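Local coordinates for protein Non-ribosomal peptide synthetase (Methanobrevibacter ruminantium, PDB 6VTJ) that probably carries a peptide on a phosphopantetheine-bearing thiolation domain and releases it reductively, with NAD(P)H, through a C-terminal reductase domain, at residues A[129-134]-A[215-220]. Numbering follows the deposited sequence.
Sequences VLLTGA and INSAAL
Thr132 and Asn216 meet through their side chains where two neighbouring parallel strands run out into loops. The Thr132 hydroxyl gives its proton to Asn216 OD1 (OG1 to OD1 2.7 Å), approaching from above the carbonyl plane, 51° out of it, and in turn accepts Ala218 N at 3.2 Å in a nearly straight bond (164°). With chi1 at 74°, OG1 sits between the backbone N and carbonyl carbon of Thr132, turned toward both partners. A valine in its place would probably leave Asn216 OD1 and Ala218 N without this mate, and the turn after the strand less firmly fixed. The backbone carbonyl of Thr132 is gripped as well: Ser217 OG donates to it in the carbonyl plane (OG to O 2.8 Å), backed by a weak bond from Ser217 N.

Behind these turns the strands pair regularly, Ile215 N to Leu130 O (2.8 Å) and Thr132 N to Ile215 O (3.0 Å). Strands 129-132 and 213-216 are neighbours in the parallel part of the mixed sheet of the Rossmann-like reductase domain; a TGxxGxxG motif begins at Thr132, ending the first strand, and runs into helix 137-149; in relatives it binds NADP, as it probably does here. Gly133 suits its place: phi is positive, and a beta-carbon would collide with Ala218 N. A water bound to its carbonyl O adds a weak link to Ser217 O.

On the opposite sheet face, Val129 CG1 packs on Ile215 CG1 at 3.9 Å, two beta-branched side chains, well suited to a strand, packed against helix 137-149, whose Ile142 touches Ile215 and Leu131. Further out, Gln255 bonds Asn216 ND2, helping fix the amide that receives Thr132.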
loop_
_atom_site.group_PDB
_atom_site.type_symbol
_atom_site.label_atom_id
_atom_site.label_comp_id
_atom_site.label_asym_id
_atom_site.label_seq_id
_atom_site.Cartn_x
_atom_site.Cartn_y
_atom_site.Cartn_z
ATOM N N VAL A 129 1.227 -4.288 23.446
ATOM C CA VAL A 129 1.207 -4.494 22.001
ATOM C C VAL A 129 2.592 -4.886 21.514
ATOM O O VAL A 129 3.593 -4.312 21.946
ATOM C CB VAL A 129 0.708 -3.225 21.286
ATOM C CG1 VAL A 129 1.094 -3.245 19.782
ATOM C CG2 VAL A 129 -0.797 -3.086 21.496
ATOM N N LEU A 130 2.645 -5.873 20.630
ATOM C CA LEU A 130 3.801 -6.111 19.778
ATOM C C LEU A 130 3.511 -5.441 18.435
ATOM O O LEU A 130 2.633 -5.885 17.693
ATOM C CB LEU A 130 4.059 -7.605 19.604
ATOM C CG LEU A 130 5.097 -7.895 18.520
ATOM C CD1 LEU A 130 6.417 -7.322 18.972
ATOM C CD2 LEU A 130 5.214 -9.375 18.219
ATOM N N LEU A 131 4.231 -4.370 18.133
ATOM C CA LEU A 131 4.095 -3.643 16.880
ATOM C C LEU A 131 5.243 -3.991 15.935
ATOM O O LEU A 131 6.428 -3.821 16.283
ATOM C CB LEU A 131 4.071 -2.135 17.144
ATOM C CG LEU A 131 4.117 -1.210 15.931
ATOM C CD1 LEU A 131 2.904 -1.419 15.015
ATOM C CD2 LEU A 131 4.199 0.255 16.385
ATOM N N THR A 132 4.889 -4.448 14.740
ATOM C CA THR A 132 5.853 -4.586 13.660
ATOM C C THR A 132 5.731 -3.388 12.735
ATOM O O THR A 132 4.657 -2.802 12.598
ATOM C CB THR A 132 5.653 -5.872 12.836
ATOM O OG1 THR A 132 4.502 -5.743 11.985
ATOM C CG2 THR A 132 5.530 -7.101 13.715
ATOM N N GLY A 133 6.843 -3.043 12.094
ATOM C CA GLY A 133 6.868 -1.938 11.165
ATOM C C GLY A 133 6.876 -0.576 11.814
ATOM O O GLY A 133 6.385 0.392 11.216
ATOM N N ALA A 134 7.427 -0.465 13.027
ATOM C CA ALA A 134 7.355 0.796 13.761
ATOM C C ALA A 134 8.109 1.932 13.075
ATOM O O ALA A 134 7.898 3.093 13.433
ATOM C CB ALA A 134 7.892 0.606 15.182
ATOM N N ILE A 215 0.127 -6.061 16.369
ATOM C CA ILE A 215 -0.302 -5.200 15.271
ATOM C C ILE A 215 0.771 -5.266 14.192
ATOM O O ILE A 215 1.906 -4.799 14.386
ATOM C CB ILE A 215 -0.565 -3.763 15.732
ATOM C CG1 ILE A 215 -1.554 -3.779 16.913
ATOM C CG2 ILE A 215 -1.116 -2.956 14.575
ATOM C CD1 ILE A 215 -2.131 -2.422 17.285
ATOM N N ASN A 216 0.412 -5.873 13.053
ATOM C CA ASN A 216 1.345 -6.134 11.962
ATOM C C ASN A 216 1.134 -5.093 10.875
ATOM O O ASN A 216 0.271 -5.235 9.998
ATOM C CB ASN A 216 1.185 -7.539 11.402
ATOM C CG ASN A 216 2.341 -7.894 10.489
ATOM O OD1 ASN A 216 3.484 -7.957 10.936
ATOM N ND2 ASN A 216 2.067 -8.049 9.205
ATOM N N SER A 217 1.907 -4.011 10.968
ATOM C CA SER A 217 1.922 -2.990 9.939
ATOM C C SER A 217 3.175 -3.054 9.085
ATOM O O SER A 217 3.272 -2.306 8.114
ATOM C CB SER A 217 1.777 -1.591 10.555
ATOM O OG SER A 217 3.017 -1.156 11.086
ATOM N N ALA A 218 4.133 -3.931 9.404
ATOM C CA ALA A 218 5.263 -4.126 8.510
ATOM C C ALA A 218 4.754 -4.679 7.194
ATOM O O ALA A 218 3.978 -5.640 7.177
ATOM C CB ALA A 218 6.293 -5.088 9.104
ATOM N N ALA A 219 5.211 -4.078 6.100
ATOM C CA ALA A 219 4.824 -4.406 4.738
ATOM C C ALA A 219 5.815 -3.773 3.775
ATOM O O ALA A 219 6.359 -2.698 4.047
ATOM C CB ALA A 219 3.423 -3.900 4.406
ATOM N N LEU A 220 5.998 -4.421 2.626
ATOM C CA LEU A 220 6.668 -3.814 1.478
ATOM C C LEU A 220 5.568 -3.360 0.520
ATOM O O LEU A 220 4.864 -4.194 -0.053
ATOM C CB LEU A 220 7.645 -4.813 0.846
ATOM C CG LEU A 220 8.045 -4.673 -0.622
ATOM C CD1 LEU A 220 8.678 -3.326 -0.800
ATOM C CD2 LEU A 220 9.060 -5.724 -0.941
HETATM O O HOH W 1 4.455 0.853 9.020
#